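PDB 5OL0: putative silent information regulator 2,Putative silent information regulator 2 from Leishmania infantum, which probably removes acetyl groups from lysines of proteins in an NAD-dependent reaction, as a zinc-containing sirtuin deacetylase thought to regulate gene expression. Local coordinates for residues Y61-K66 / A92-L97; I87-A92 / E164-E169; F102-V107 / K133-S138; H108-L113 / E288-L293. All blocks are in the same frame, centred on the assembly; numbering follows the deposited sequence.

Contact 1 (Y61-K66 / A92-L97); sequences YANLGK and ARELNL
A polar contact between two helices, made by the side chains of Asn63 and Glu94, joins helix 59-67 to the C-terminal turn of helix 85-95, well away from the centre of the chain and from the annotated sites. Asn63 ND2 donates to Glu94 OE1 at 2.9 Å, with an N-H...O angle of 158°. The acceptor lies almost in the amide plane of Asn63, as a good donor geometry requires, whereas the carboxylate is entered from above its own plane, the two flat groups being turned 68° apart. Both helices belong to the smaller, largely helical and zinc-bearing part of the sirtuin fold, set beside the Rossmann-like NAD domain. With CG anti to the backbone N (chi1 -166°), Asn63 points its amide at helix 85-95, and ND2 also bonds Ser90 OG one turn earlier on that helix. A buried amide nitrogen thus has two acceptors, which suits asparagine, short and able to donate twice. Glutamate suits the partly exposed facing position because its extended chain spans the gap between backbones whose closest CA atoms, those of Asn63 and Glu94, stand 9.1 Å apart.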
# COMPACT_ATOMS: atom_id res chain seq x y z
N TYR A 61 -17.13 -8.78 -6.30
CA TYR A 61 -18.06 -7.89 -7.05
C TYR A 61 -19.56 -8.33 -6.98
O TYR A 61 -20.50 -7.49 -6.78
CB TYR A 61 -17.57 -7.81 -8.48
CG TYR A 61 -18.40 -6.99 -9.42
CD1 TYR A 61 -19.52 -7.55 -10.08
CD2 TYR A 61 -18.05 -5.68 -9.71
CE1 TYR A 61 -20.26 -6.79 -10.99
CE2 TYR A 61 -18.77 -4.92 -10.60
CZ TYR A 61 -19.87 -5.48 -11.24
OH TYR A 61 -20.57 -4.70 -12.11
N ALA A 62 -19.77 -9.65 -7.14
CA ALA A 62 -21.11 -10.28 -7.08
C ALA A 62 -21.87 -9.89 -5.82
O ALA A 62 -23.01 -9.46 -5.86
CB ALA A 62 -20.98 -11.80 -7.17
N ASN A 63 -21.18 -10.05 -4.69
CA ASN A 63 -21.65 -9.62 -3.38
C ASN A 63 -22.11 -8.15 -3.37
O ASN A 63 -23.29 -7.88 -3.11
CB ASN A 63 -20.51 -9.87 -2.37
CG ASN A 63 -20.96 -9.78 -0.92
OD1 ASN A 63 -22.02 -9.24 -0.59
ND2 ASN A 63 -20.12 -10.31 -0.05
N LEU A 64 -21.19 -7.21 -3.67
CA LEU A 64 -21.43 -5.74 -3.61
C LEU A 64 -22.73 -5.30 -4.30
O LEU A 64 -23.39 -4.35 -3.86
CB LEU A 64 -20.24 -4.96 -4.23
CG LEU A 64 -19.05 -4.43 -3.40
CD1 LEU A 64 -18.75 -5.36 -2.24
CD2 LEU A 64 -17.79 -4.20 -4.25
N GLY A 65 -23.04 -5.98 -5.41
CA GLY A 65 -24.26 -5.76 -6.17
C GLY A 65 -25.52 -5.67 -5.34
O GLY A 65 -26.16 -4.62 -5.35
N LYS A 66 -25.87 -6.73 -4.60
CA LYS A 66 -27.15 -6.72 -3.86
C LYS A 66 -27.30 -5.50 -2.97
O LYS A 66 -28.40 -4.95 -2.84
CB LYS A 66 -27.37 -8.01 -3.04
CG LYS A 66 -26.66 -8.07 -1.70
CD LYS A 66 -26.82 -9.43 -1.01
CE LYS A 66 -26.27 -10.58 -1.83
NZ LYS A 66 -24.93 -10.31 -2.43
N ALA A 92 -15.33 -9.17 4.15
CA ALA A 92 -14.13 -9.67 4.81
C ALA A 92 -13.96 -11.18 4.60
O ALA A 92 -12.87 -11.67 4.43
CB ALA A 92 -14.17 -9.33 6.27
N ARG A 93 -15.07 -11.90 4.63
CA ARG A 93 -15.08 -13.33 4.41
C ARG A 93 -14.55 -13.75 3.03
O ARG A 93 -14.02 -14.86 2.88
CB ARG A 93 -16.53 -13.84 4.46
CG ARG A 93 -17.00 -14.36 5.77
CD ARG A 93 -18.32 -15.13 5.62
NE ARG A 93 -19.46 -14.24 5.39
CZ ARG A 93 -20.01 -13.42 6.32
NH1 ARG A 93 -19.52 -13.31 7.56
NH2 ARG A 93 -21.05 -12.65 5.99
N GLU A 94 -14.77 -12.91 2.02
CA GLU A 94 -14.35 -13.18 0.65
C GLU A 94 -12.95 -12.73 0.24
O GLU A 94 -12.36 -13.32 -0.65
CB GLU A 94 -15.41 -12.64 -0.32
CG GLU A 94 -16.76 -13.31 -0.06
CD GLU A 94 -17.74 -13.08 -1.17
OE1 GLU A 94 -18.09 -11.90 -1.42
OE2 GLU A 94 -18.17 -14.09 -1.79
N LEU A 95 -12.40 -11.72 0.89
CA LEU A 95 -11.11 -11.18 0.48
C LEU A 95 -9.93 -12.02 0.90
O LEU A 95 -8.90 -11.90 0.27
CB LEU A 95 -10.93 -9.79 1.01
CG LEU A 95 -11.75 -8.72 0.28
CD1 LEU A 95 -11.90 -7.54 1.21
CD2 LEU A 95 -11.10 -8.28 -1.01
N ASN A 96 -10.07 -12.81 1.97
CA ASN A 96 -9.03 -13.74 2.42
C ASN A 96 -7.73 -13.05 2.83
O ASN A 96 -6.67 -13.53 2.54
CB ASN A 96 -8.77 -14.82 1.32
CG ASN A 96 -9.60 -16.04 1.55
OD1 ASN A 96 -9.76 -16.48 2.69
ND2 ASN A 96 -10.14 -16.61 0.47
N LEU A 97 -7.85 -11.88 3.46
CA LEU A 97 -6.69 -11.06 3.77
C LEU A 97 -6.01 -11.43 5.08
O LEU A 97 -5.08 -10.75 5.48
CB LEU A 97 -7.09 -9.57 3.81
CG LEU A 97 -7.49 -9.10 2.41
CD1 LEU A 97 -8.04 -7.68 2.44
CD2 LEU A 97 -6.35 -9.18 1.45

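Contact 2 (I87-A92 / E164-E169); sequences IFYSIA and EQNYLE
The zinc-binding module of the sirtuin is joined here to the helical module beside it: Tyr89 of helix 85-95 reaches Asn166 of helix 163-171, with the zinc ion about 12 Å from the tyrosine side chain. The touch is made by the end of the phenol, Tyr89 OH lying 2.9 Å from Asn166 OD1. The amide plane is turned 78° from the ring, and OD1 approaches the ring obliquely, 3.8 Å from Tyr89 CZ. The Asn166 CB does not point at helix 85-95; with CG anti to the backbone N (chi1 -176°) and chi2 45°, the amide oxygen still comes to the phenol. Both oxygens find their hydrogen-bond partners outside the two segments, Tyr89 OH at Val185 O of strand 185-187 and Asn166 OD1 at Ser176 OG. Tyrosine fits because its long rigid ring crosses a buried gap where the closest CA atoms, of Tyr89 and Glu169, are 9.6 Å apart, and still delivers a polar atom at the far side. Asparagine fits as a compact polar group that also touches Phe161 and Pro187. Within helix 163-171, Gln165 NE2 donates to Glu169 OE2 at 2.6 Å, one turn on. Such an interface between a four-cysteine zinc module, with its three-stranded antiparallel sheet, and a helical module is typical of the small domain of sirtuins.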
# COMPACT_ATOMS: atom_id res chain seq x y z
N ILE A 87 -22.46 -6.08 6.03
CA ILE A 87 -21.90 -5.76 4.71
C ILE A 87 -20.37 -5.88 4.70
O ILE A 87 -19.78 -6.53 3.84
CB ILE A 87 -22.31 -4.35 4.21
CG1 ILE A 87 -23.82 -4.31 3.94
CG2 ILE A 87 -21.53 -3.97 2.93
CD1 ILE A 87 -24.44 -2.92 3.86
N PHE A 88 -19.69 -5.23 5.64
CA PHE A 88 -18.23 -5.36 5.62
C PHE A 88 -17.86 -6.82 5.98
O PHE A 88 -16.98 -7.37 5.40
CB PHE A 88 -17.54 -4.37 6.51
CG PHE A 88 -16.14 -4.77 6.84
CD1 PHE A 88 -15.12 -4.51 5.95
CD2 PHE A 88 -15.86 -5.46 8.02
CE1 PHE A 88 -13.82 -4.89 6.25
CE2 PHE A 88 -14.57 -5.86 8.33
CZ PHE A 88 -13.56 -5.58 7.43
N TYR A 89 -18.55 -7.43 6.93
CA TYR A 89 -18.19 -8.79 7.32
C TYR A 89 -18.33 -9.76 6.17
O TYR A 89 -17.57 -10.72 6.07
CB TYR A 89 -19.00 -9.27 8.52
CG TYR A 89 -18.26 -9.00 9.78
CD1 TYR A 89 -18.06 -7.69 10.23
CD2 TYR A 89 -17.70 -10.03 10.50
CE1 TYR A 89 -17.36 -7.43 11.39
CE2 TYR A 89 -17.01 -9.78 11.67
CZ TYR A 89 -16.83 -8.49 12.11
OH TYR A 89 -16.10 -8.29 13.26
N SER A 90 -19.33 -9.51 5.31
CA SER A 90 -19.52 -10.29 4.12
C SER A 90 -18.38 -10.11 3.13
O SER A 90 -17.92 -11.07 2.53
CB SER A 90 -20.86 -9.97 3.50
OG SER A 90 -21.05 -10.71 2.34
N ILE A 91 -17.89 -8.89 2.99
CA ILE A 91 -16.70 -8.66 2.18
C ILE A 91 -15.45 -9.25 2.82
O ILE A 91 -14.63 -9.85 2.10
CB ILE A 91 -16.55 -7.16 1.87
CG1 ILE A 91 -17.51 -6.80 0.74
CG2 ILE A 91 -15.14 -6.74 1.49
CD1 ILE A 91 -18.86 -6.35 1.25
N ALA A 92 -15.33 -9.17 4.15
CA ALA A 92 -14.13 -9.67 4.81
C ALA A 92 -13.96 -11.18 4.60
O ALA A 92 -12.87 -11.67 4.43
CB ALA A 92 -14.17 -9.33 6.27
N GLU A 164 -7.91 -14.25 16.20
CA GLU A 164 -8.30 -15.63 15.93
C GLU A 164 -9.80 -15.80 16.17
O GLU A 164 -10.47 -16.38 15.37
CB GLU A 164 -7.44 -16.54 16.83
CG GLU A 164 -7.66 -18.04 16.71
CD GLU A 164 -6.38 -18.85 16.95
OE1 GLU A 164 -5.55 -18.54 17.85
OE2 GLU A 164 -6.15 -19.80 16.16
N GLN A 165 -10.32 -15.24 17.26
CA GLN A 165 -11.75 -15.21 17.51
C GLN A 165 -12.48 -14.46 16.41
O GLN A 165 -13.50 -14.93 15.91
CB GLN A 165 -12.09 -14.64 18.87
CG GLN A 165 -13.56 -14.72 19.09
CD GLN A 165 -14.04 -14.16 20.37
OE1 GLN A 165 -13.28 -13.83 21.30
NE2 GLN A 165 -15.35 -14.05 20.44
N ASN A 166 -11.94 -13.29 16.03
CA ASN A 166 -12.57 -12.48 15.00
C ASN A 166 -12.62 -13.21 13.65
O ASN A 166 -13.60 -13.13 12.96
CB ASN A 166 -11.87 -11.12 14.87
CG ASN A 166 -12.55 -10.20 13.88
OD1 ASN A 166 -13.80 -10.04 13.84
ND2 ASN A 166 -11.75 -9.61 13.05
N TYR A 167 -11.57 -13.93 13.32
CA TYR A 167 -11.47 -14.74 12.13
C TYR A 167 -12.53 -15.86 12.15
O TYR A 167 -13.26 -16.04 11.19
CB TYR A 167 -10.04 -15.33 12.01
CG TYR A 167 -9.96 -16.51 11.04
CD1 TYR A 167 -9.85 -16.30 9.68
CD2 TYR A 167 -10.08 -17.80 11.50
CE1 TYR A 167 -9.85 -17.37 8.79
CE2 TYR A 167 -10.07 -18.87 10.63
CZ TYR A 167 -9.93 -18.65 9.28
OH TYR A 167 -9.96 -19.74 8.42
N LEU A 168 -12.62 -16.57 13.26
CA LEU A 168 -13.54 -17.70 13.35
C LEU A 168 -14.99 -17.22 13.29
O LEU A 168 -15.83 -17.81 12.58
CB LEU A 168 -13.29 -18.48 14.65
CG LEU A 168 -12.01 -19.32 14.62
CD1 LEU A 168 -11.80 -20.00 15.93
CD2 LEU A 168 -12.08 -20.33 13.50
N GLU A 169 -15.27 -16.12 13.97
CA GLU A 169 -16.61 -15.52 13.92
C GLU A 169 -16.97 -15.01 12.52
O GLU A 169 -18.01 -15.38 11.95
CB GLU A 169 -16.76 -14.46 14.99
CG GLU A 169 -17.04 -15.08 16.34
CD GLU A 169 -17.01 -14.08 17.48
OE1 GLU A 169 -16.78 -12.87 17.27
OE2 GLU A 169 -17.19 -14.52 18.61

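Contact 3 (F102-V107 / K133-S138); sequences FQPTAV and KAAGVS
Pro104 turns one side of its ring toward the end of helix 131-134, and two alanine methyls meet that ring at neighbouring atoms. Ala134 CB comes to Pro104 CG at 3.8 Å and lies only slightly farther from CD, whereas Ala135 CB meets the inner part of the ring, 4.0 Å from Pro104 CB. The ring atom CG also approaches the backbone, standing 3.8 Å from Ala135 N. The side-chain contacts are all apolar, between small groups. Alanine suits both positions because a single methyl lets the backbones come close, the CA atoms of Pro104 and Ala135 being 5.8 Å apart; proline suits the other side as a compact apolar ring that also stiffens the extended approach to the next helix. Thr105 is the N-cap of helix 106-116, its OG1 accepting a weak bond from Val107 N while also bonding Ala44 O. Across the contact, Gly136 ends its helix in a Schellman motif, its positive phi of 91° being readily adopted by glycine. From there the chain runs on to strand 142-144, an edge of the parallel Rossmann-like sheet, with Val137 resting on Leu142. Helix 106-116 touches both sides: Pro104 packs on His109 and Ala135 on His108, while Arg112 NH2 bonds Ala135 O. The contact joins the loop before this helix to the C-terminal end of helix 131-134.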
# COMPACT_ATOMS: atom_id res chain seq x y z
N PHE A 102 -2.23 -15.15 1.20
CA PHE A 102 -1.50 -14.63 0.08
C PHE A 102 0.01 -14.58 0.39
O PHE A 102 0.46 -14.51 1.56
CB PHE A 102 -2.03 -13.23 -0.30
CG PHE A 102 -3.44 -13.24 -0.79
CD1 PHE A 102 -3.76 -13.91 -1.95
CD2 PHE A 102 -4.42 -12.62 -0.10
CE1 PHE A 102 -5.03 -13.92 -2.42
CE2 PHE A 102 -5.73 -12.67 -0.54
CZ PHE A 102 -6.03 -13.29 -1.72
N GLN A 103 0.80 -14.61 -0.66
CA GLN A 103 2.24 -14.53 -0.52
C GLN A 103 2.82 -13.27 -1.19
O GLN A 103 2.27 -12.79 -2.16
CB GLN A 103 2.85 -15.73 -1.24
CG GLN A 103 2.40 -17.11 -0.78
CD GLN A 103 3.04 -18.16 -1.69
OE1 GLN A 103 3.98 -18.82 -1.29
NE2 GLN A 103 2.58 -18.26 -2.95
N PRO A 104 3.97 -12.82 -0.75
CA PRO A 104 4.55 -11.62 -1.34
C PRO A 104 4.91 -11.76 -2.78
O PRO A 104 5.30 -12.82 -3.20
CB PRO A 104 5.82 -11.37 -0.53
CG PRO A 104 5.73 -12.23 0.66
CD PRO A 104 4.72 -13.29 0.44
N THR A 105 4.82 -10.65 -3.48
CA THR A 105 5.17 -10.52 -4.89
C THR A 105 6.64 -10.07 -5.05
O THR A 105 7.33 -9.78 -4.07
CB THR A 105 4.26 -9.53 -5.64
OG1 THR A 105 4.61 -8.17 -5.31
CG2 THR A 105 2.75 -9.80 -5.41
N ALA A 106 7.09 -10.02 -6.29
CA ALA A 106 8.38 -9.47 -6.64
C ALA A 106 8.56 -8.03 -6.11
O ALA A 106 9.60 -7.70 -5.54
CB ALA A 106 8.56 -9.52 -8.16
N VAL A 107 7.54 -7.19 -6.20
CA VAL A 107 7.63 -5.84 -5.62
C VAL A 107 7.96 -5.93 -4.11
O VAL A 107 8.82 -5.21 -3.60
CB VAL A 107 6.30 -5.07 -5.83
CG1 VAL A 107 6.21 -3.85 -4.94
CG2 VAL A 107 6.12 -4.66 -7.30
N LYS A 133 5.16 -6.90 5.33
CA LYS A 133 5.53 -7.62 6.56
C LYS A 133 5.84 -9.08 6.24
O LYS A 133 6.84 -9.64 6.71
CB LYS A 133 4.38 -7.54 7.58
CG LYS A 133 4.71 -8.13 8.94
CD LYS A 133 3.66 -7.72 9.97
CE LYS A 133 4.07 -8.14 11.37
NZ LYS A 133 3.29 -9.30 11.91
N ALA A 134 5.08 -9.69 5.35
CA ALA A 134 5.34 -11.09 4.97
C ALA A 134 6.66 -11.24 4.25
O ALA A 134 7.32 -12.25 4.38
CB ALA A 134 4.20 -11.63 4.10
N ALA A 135 7.09 -10.21 3.52
CA ALA A 135 8.38 -10.21 2.84
C ALA A 135 9.57 -9.88 3.78
O ALA A 135 10.67 -9.84 3.29
CB ALA A 135 8.36 -9.23 1.65
N GLY A 136 9.33 -9.54 5.04
CA GLY A 136 10.38 -9.24 6.05
C GLY A 136 10.78 -7.79 6.13
O GLY A 136 11.86 -7.43 6.61
N VAL A 137 9.92 -6.89 5.70
CA VAL A 137 10.25 -5.49 5.88
C VAL A 137 10.11 -5.24 7.35
O VAL A 137 9.09 -5.60 7.95
CB VAL A 137 9.30 -4.59 5.07
CG1 VAL A 137 9.69 -3.12 5.28
CG2 VAL A 137 9.42 -4.99 3.61
N SER A 138 11.11 -4.62 7.96
CA SER A 138 11.16 -4.59 9.42
C SER A 138 10.12 -3.59 10.01
O SER A 138 9.68 -2.64 9.33
CB SER A 138 12.54 -4.23 9.90
OG SER A 138 12.70 -2.83 9.81

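Contact 4 (H108-L113 / E288-L293); sequences HHFIRL and ENVVTL
Phe110 leaves helix 106-116 toward helix 286-296, and its side chain meets first Val290 and then Leu293. At its base, CB approaches Val290 CG1 at 3.3 Å, a close apolar contact. Next along, CG is 3.4 Å from the same methyl, which also neighbours CD1 and CD2, so one valine branch nestles against the root of the ring. With CG anti to the backbone N (chi1 -179°), the ring is carried outward beyond Val290, across the gap between the helices. Both helices flank the parallel sheet of the Rossmann-like NAD-binding domain, and Val290 lies one turn beyond Cys286, a residue that probably binds NAD. Farther out, CE2 comes to Leu293 CD2 at 4.0 Å. At the tip, CZ is 3.9 Å from that methyl and similarly near Leu293 CG, the two side chains crossing at about a right angle. Phenylalanine suits this buried place because its apolar length lets CB and CG meet Val290 while CZ reaches Leu293; valine offers a short branch where the CA atoms of Phe110 and Val290 are 7.1 Å apart, and leucine, three residues on, extends far enough to meet the ring's end. Leu293 also packs on Leu24 and Ala25 of helix 21-30, and Phe110 on Leu297.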
# COMPACT_ATOMS: atom_id res chain seq x y z
N HIS A 108 7.21 -6.75 -3.40
CA HIS A 108 7.38 -6.87 -1.96
C HIS A 108 8.80 -7.35 -1.51
O HIS A 108 9.45 -6.82 -0.53
CB HIS A 108 6.27 -7.76 -1.36
CG HIS A 108 4.87 -7.27 -1.62
ND1 HIS A 108 4.27 -6.28 -0.87
CD2 HIS A 108 3.94 -7.65 -2.53
CE1 HIS A 108 3.05 -6.06 -1.32
NE2 HIS A 108 2.81 -6.89 -2.31
N HIS A 109 9.27 -8.38 -2.20
CA HIS A 109 10.61 -8.88 -2.00
C HIS A 109 11.64 -7.80 -2.37
O HIS A 109 12.64 -7.68 -1.71
CB HIS A 109 10.85 -10.15 -2.84
CG HIS A 109 10.10 -11.34 -2.33
ND1 HIS A 109 10.23 -11.78 -1.04
CD2 HIS A 109 9.21 -12.16 -2.93
CE1 HIS A 109 9.46 -12.83 -0.87
NE2 HIS A 109 8.86 -13.10 -2.01
N PHE A 110 11.40 -7.06 -3.44
CA PHE A 110 12.31 -5.99 -3.82
C PHE A 110 12.51 -4.98 -2.69
O PHE A 110 13.59 -4.51 -2.44
CB PHE A 110 11.85 -5.30 -5.11
CG PHE A 110 12.75 -4.19 -5.57
CD1 PHE A 110 14.01 -4.48 -6.07
CD2 PHE A 110 12.34 -2.86 -5.55
CE1 PHE A 110 14.87 -3.48 -6.49
CE2 PHE A 110 13.18 -1.85 -6.02
CZ PHE A 110 14.47 -2.15 -6.47
N ILE A 111 11.41 -4.58 -2.06
CA ILE A 111 11.52 -3.63 -1.01
C ILE A 111 12.37 -4.20 0.15
O ILE A 111 13.12 -3.48 0.82
CB ILE A 111 10.06 -3.21 -0.54
CG1 ILE A 111 9.30 -2.52 -1.66
CG2 ILE A 111 10.17 -2.32 0.66
CD1 ILE A 111 7.82 -2.29 -1.38
N ARG A 112 12.15 -5.46 0.48
CA ARG A 112 12.98 -6.11 1.41
C ARG A 112 14.45 -6.01 0.98
O ARG A 112 15.33 -5.75 1.83
CB ARG A 112 12.56 -7.55 1.56
CG ARG A 112 13.54 -8.49 2.26
CD ARG A 112 13.76 -8.05 3.66
NE ARG A 112 14.70 -8.91 4.39
CZ ARG A 112 14.48 -10.18 4.83
NH1 ARG A 112 15.42 -10.80 5.53
NH2 ARG A 112 13.36 -10.85 4.57
N LEU A 113 14.75 -6.27 -0.28
CA LEU A 113 16.14 -6.09 -0.74
C LEU A 113 16.64 -4.67 -0.54
O LEU A 113 17.78 -4.51 -0.13
CB LEU A 113 16.31 -6.46 -2.18
CG LEU A 113 16.00 -7.91 -2.50
CD1 LEU A 113 16.31 -8.10 -3.99
CD2 LEU A 113 16.71 -8.93 -1.62
N GLU A 288 7.15 -6.78 -13.43
CA GLU A 288 8.19 -6.81 -14.43
C GLU A 288 9.14 -5.63 -14.31
O GLU A 288 10.30 -5.78 -14.46
CB GLU A 288 7.64 -6.74 -15.86
CG GLU A 288 7.06 -8.03 -16.42
CD GLU A 288 6.39 -7.79 -17.78
OE1 GLU A 288 6.99 -7.04 -18.60
OE2 GLU A 288 5.27 -8.34 -18.02
N ASN A 289 8.63 -4.45 -14.08
CA ASN A 289 9.48 -3.28 -13.96
C ASN A 289 10.42 -3.36 -12.78
O ASN A 289 11.57 -2.97 -12.91
CB ASN A 289 8.66 -2.00 -13.88
CG ASN A 289 8.00 -1.67 -15.22
OD1 ASN A 289 8.57 -1.92 -16.25
ND2 ASN A 289 6.80 -1.12 -15.18
N VAL A 290 9.97 -3.94 -11.68
CA VAL A 290 10.83 -4.07 -10.50
C VAL A 290 11.92 -5.08 -10.80
O VAL A 290 13.04 -4.90 -10.37
CB VAL A 290 10.01 -4.42 -9.27
CG1 VAL A 290 10.79 -5.02 -8.18
CG2 VAL A 290 9.30 -3.16 -8.77
N VAL A 291 11.58 -6.13 -11.52
CA VAL A 291 12.57 -7.18 -11.85
C VAL A 291 13.67 -6.53 -12.71
O VAL A 291 14.89 -6.66 -12.39
CB VAL A 291 11.92 -8.38 -12.51
CG1 VAL A 291 12.94 -9.27 -13.24
CG2 VAL A 291 11.13 -9.19 -11.47
N THR A 292 13.26 -5.77 -13.72
CA THR A 292 14.23 -5.05 -14.55
C THR A 292 15.09 -4.10 -13.74
O THR A 292 16.27 -4.07 -13.93
CB THR A 292 13.54 -4.29 -15.64
OG1 THR A 292 12.74 -5.21 -16.34
CG2 THR A 292 14.53 -3.60 -16.64
N LEU A 293 14.47 -3.30 -12.88
CA LEU A 293 15.21 -2.41 -11.99
C LEU A 293 16.24 -3.13 -11.16
O LEU A 293 17.43 -2.69 -11.02
CB LEU A 293 14.26 -1.56 -11.13
CG LEU A 293 14.84 -0.59 -10.14
CD1 LEU A 293 15.81 0.38 -10.82
CD2 LEU A 293 13.68 0.16 -9.48

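Contacts 1 and 2 share helix 85-95, gripping it from helix 59-67 and from helix 163-171 of the zinc module, and they touch each other. Contacts 3 and 4 share helix 106-116 in the NAD-binding part and touch as well. Chemistry follows this division: the outer pair brings polar side-chain ends together, with a hydrogen bond across contact 1, while in contact 2 the polar atoms find their partners outside the two segments; the inner pair has apolar groups in closer packing. Contacts 2 and 4 are wholly buried, contact 3 largely so, and contact 1 partly open at its glutamate. Contacts 2 and 4 lie on opposite sides of the chain's centre, their centres about 32 Å apart.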